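PDB 3ML4: protein Dok-7 from Mus musculus, which binds the juxtamembrane region of the receptor tyrosine kinase MuSK and, as a dimeric adaptor that also binds phosphoinositides, activates the kinase during neuromuscular synapse formation. Local coordinates for residues E7-E12 against C49-G54. Residues are numbered along the deposited sequence; the frame is centred on the assembly and turned at random.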
ATOM      1  N   GLU B   7      19.722  -7.197   3.240  1.00 50.01           N
ATOM      2  CA  GLU B   7      18.412  -6.926   2.671  1.00 48.62           C
ATOM      3  C   GLU B   7      17.426  -8.026   3.043  1.00 47.79           C
ATOM      4  O   GLU B   7      17.678  -9.207   2.799  1.00 47.71           O
ATOM      5  CB  GLU B   7      18.516  -6.808   1.156  1.00 48.67           C
ATOM      6  CG  GLU B   7      17.378  -6.041   0.526  1.00 48.22           C
ATOM      7  CD  GLU B   7      17.741  -5.476  -0.826  1.00 48.11           C
ATOM      8  OE1 GLU B   7      18.946  -5.433  -1.153  1.00 48.02           O
ATOM      9  OE2 GLU B   7      16.818  -5.068  -1.562  1.00 48.21           O
ATOM     10  N   ALA B   8      16.308  -7.624   3.638  1.00 46.66           N
ATOM     11  CA  ALA B   8      15.302  -8.563   4.120  1.00 45.76           C
ATOM     12  C   ALA B   8      14.487  -9.161   2.985  1.00 45.07           C
ATOM     13  O   ALA B   8      14.452  -8.626   1.879  1.00 45.09           O
ATOM     14  CB  ALA B   8      14.385  -7.886   5.130  1.00 45.83           C
ATOM     15  N   ALA B   9      13.838 -10.280   3.278  1.00 44.11           N
ATOM     16  CA  ALA B   9      12.960 -10.952   2.338  1.00 43.08           C
ATOM     17  C   ALA B   9      11.708 -11.384   3.081  1.00 42.38           C
ATOM     18  O   ALA B   9      11.779 -11.699   4.268  1.00 42.05           O
ATOM     19  CB  ALA B   9      13.663 -12.157   1.752  1.00 43.10           C
ATOM     20  N   LEU B  10      10.559 -11.384   2.407  1.00 41.78           N
ATOM     21  CA  LEU B  10       9.380 -12.025   3.002  1.00 41.36           C
ATOM     22  C   LEU B  10       9.480 -13.542   2.839  1.00 40.92           C
ATOM     23  O   LEU B  10       9.110 -14.286   3.742  1.00 40.71           O
ATOM     24  CB  LEU B  10       8.047 -11.443   2.500  1.00 41.15           C
ATOM     25  CG  LEU B  10       7.515 -11.568   1.073  1.00 41.07           C
ATOM     26  CD1 LEU B  10       6.848 -12.904   0.844  1.00 41.17           C
ATOM     27  CD2 LEU B  10       6.507 -10.467   0.826  1.00 41.40           C
ATOM     28  N   VAL B  11       9.996 -13.979   1.690  1.00 40.72           N
ATOM     29  CA  VAL B  11      10.424 -15.370   1.484  1.00 40.68           C
ATOM     30  C   VAL B  11      11.634 -15.444   0.576  1.00 40.57           C
ATOM     31  O   VAL B  11      11.804 -14.619  -0.323  1.00 40.44           O
ATOM     32  CB  VAL B  11       9.333 -16.300   0.865  1.00 40.57           C
ATOM     33  CG1 VAL B  11       8.385 -16.824   1.929  1.00 40.49           C
ATOM     34  CG2 VAL B  11       8.602 -15.625  -0.308  1.00 40.26           C
ATOM     35  N   GLU B  12      12.457 -16.455   0.818  1.00 40.56           N
ATOM     36  CA  GLU B  12      13.572 -16.778  -0.058  1.00 40.65           C
ATOM     37  C   GLU B  12      13.827 -18.274  -0.029  1.00 40.44           C
ATOM     38  O   GLU B  12      13.560 -18.936   0.973  1.00 40.31           O
ATOM     39  CB  GLU B  12      14.835 -15.999   0.332  1.00 40.76           C
ATOM     40  CG  GLU B  12      15.211 -16.083   1.810  1.00 40.84           C
ATOM     41  CD  GLU B  12      16.575 -15.498   2.096  1.00 40.80           C
ATOM     42  OE1 GLU B  12      17.472 -15.612   1.233  1.00 41.78           O
ATOM     43  OE2 GLU B  12      16.754 -14.931   3.190  1.00 40.76           O
ATOM     44  N   CYS B  49      24.895 -18.945  -1.948  1.00 57.74           N
ATOM     45  CA  CYS B  49      26.168 -18.350  -1.529  1.00 58.11           C
ATOM     46  C   CYS B  49      26.321 -16.903  -1.986  1.00 58.14           C
ATOM     47  O   CYS B  49      26.682 -16.041  -1.185  1.00 58.22           O
ATOM     48  CB  CYS B  49      27.351 -19.187  -2.015  1.00 58.16           C
ATOM     49  SG  CYS B  49      27.394 -20.851  -1.319  1.00 59.42           S
ATOM     50  N   GLU B  50      26.047 -16.645  -3.267  1.00 58.14           N
ATOM     51  CA  GLU B  50      26.065 -15.286  -3.812  1.00 58.23           C
ATOM     52  C   GLU B  50      25.204 -14.347  -2.968  1.00 58.33           C
ATOM     53  O   GLU B  50      25.534 -13.169  -2.796  1.00 58.53           O
ATOM     54  CB  GLU B  50      25.557 -15.279  -5.255  1.00 58.33           C
ATOM     55  CG  GLU B  50      26.598 -15.597  -6.314  1.00 58.13           C
ATOM     56  CD  GLU B  50      26.131 -15.224  -7.713  1.00 58.17           C
ATOM     57  OE1 GLU B  50      25.301 -14.298  -7.847  1.00 57.94           O
ATOM     58  OE2 GLU B  50      26.594 -15.854  -8.685  1.00 58.19           O
ATOM     59  N   ARG B  51      24.100 -14.890  -2.455  1.00 58.41           N
ATOM     60  CA  ARG B  51      23.180 -14.188  -1.560  1.00 58.34           C
ATOM     61  C   ARG B  51      23.750 -14.106  -0.140  1.00 58.32           C
ATOM     62  O   ARG B  51      23.666 -13.055   0.508  1.00 58.34           O
ATOM     63  CB  ARG B  51      21.806 -14.884  -1.590  1.00 58.33           C
ATOM     64  CG  ARG B  51      20.944 -14.778  -0.331  1.00 57.92           C
ATOM     65  CD  ARG B  51      20.241 -13.437  -0.218  1.00 57.28           C
ATOM     66  NE  ARG B  51      19.252 -13.454   0.855  1.00 56.96           N
ATOM     67  CZ  ARG B  51      18.838 -12.379   1.520  1.00 56.66           C
ATOM     68  NH1 ARG B  51      19.339 -11.181   1.238  1.00 56.50           N
ATOM     69  NH2 ARG B  51      17.929 -12.506   2.480  1.00 55.95           N
ATOM     70  N   SER B  52      24.329 -15.214   0.328  1.00 58.24           N
ATOM     71  CA  SER B  52      24.991 -15.278   1.635  1.00 58.08           C
ATOM     72  C   SER B  52      26.109 -14.242   1.708  1.00 57.84           C
ATOM     73  O   SER B  52      26.193 -13.477   2.669  1.00 57.91           O
ATOM     74  CB  SER B  52      25.565 -16.677   1.887  1.00 58.12           C
ATOM     75  OG  SER B  52      24.654 -17.693   1.505  1.00 58.51           O
ATOM     76  N   LYS B  53      26.946 -14.213   0.670  1.00 57.53           N
ATOM     77  CA  LYS B  53      28.068 -13.278   0.571  1.00 57.11           C
ATOM     78  C   LYS B  53      27.590 -11.861   0.267  1.00 56.89           C
ATOM     79  O   LYS B  53      28.399 -10.947   0.094  1.00 56.97           O
ATOM     80  CB  LYS B  53      29.062 -13.747  -0.496  1.00 57.03           C
ATOM     81  N   GLY B  54      26.270 -11.693   0.200  1.00 56.57           N
ATOM     82  CA  GLY B  54      25.644 -10.384   0.030  1.00 55.95           C
ATOM     83  C   GLY B  54      26.128  -9.603  -1.175  1.00 55.43           C
ATOM     84  O   GLY B  54      26.346  -8.397  -1.082  1.00 55.62           O
TER
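Arg51 grips Glu12 side-on in a bidentate salt bridge that ties the short helix 48-52 of the PH domain to the start of its first strand, 11-17. Arg51 NE donates to Glu12 OE1 at 2.8 Å, on its syn side though well out of the carboxylate plane, and Arg51 NH2 reaches Glu12 OE2, also at 2.8 Å, almost straight (174°). The two flat groups are not coplanar: their planes stand 53° apart, and NH2 meets OE2 from above the carboxylate. At another edge of the guanidinium, Glu7 O accepts from Arg51 NH1 at 3.0 Å and weakly from Arg51 NH2. A bend at chi2 (79°) in Arg51, whose CG lies anti to the backbone N, carries the group across to both Glu12 and the loop before the strand. With an alanine at Arg51, the Glu12 carboxylate is likely to lose its charge partner and Glu7 O both guanidinium donors. Arg51 also packs on Trp27 and Val29 of strand 24-31 and Tyr45 of strand 40-45. Further out, the Glu7 carboxylate leads off from Arg51 and forms salt bridges with Arg31 and a basic side chain of the bound peptide. Trp27 NE1 hydrogen-bonds the same Glu12 OE1 that accepts from Arg51 NE.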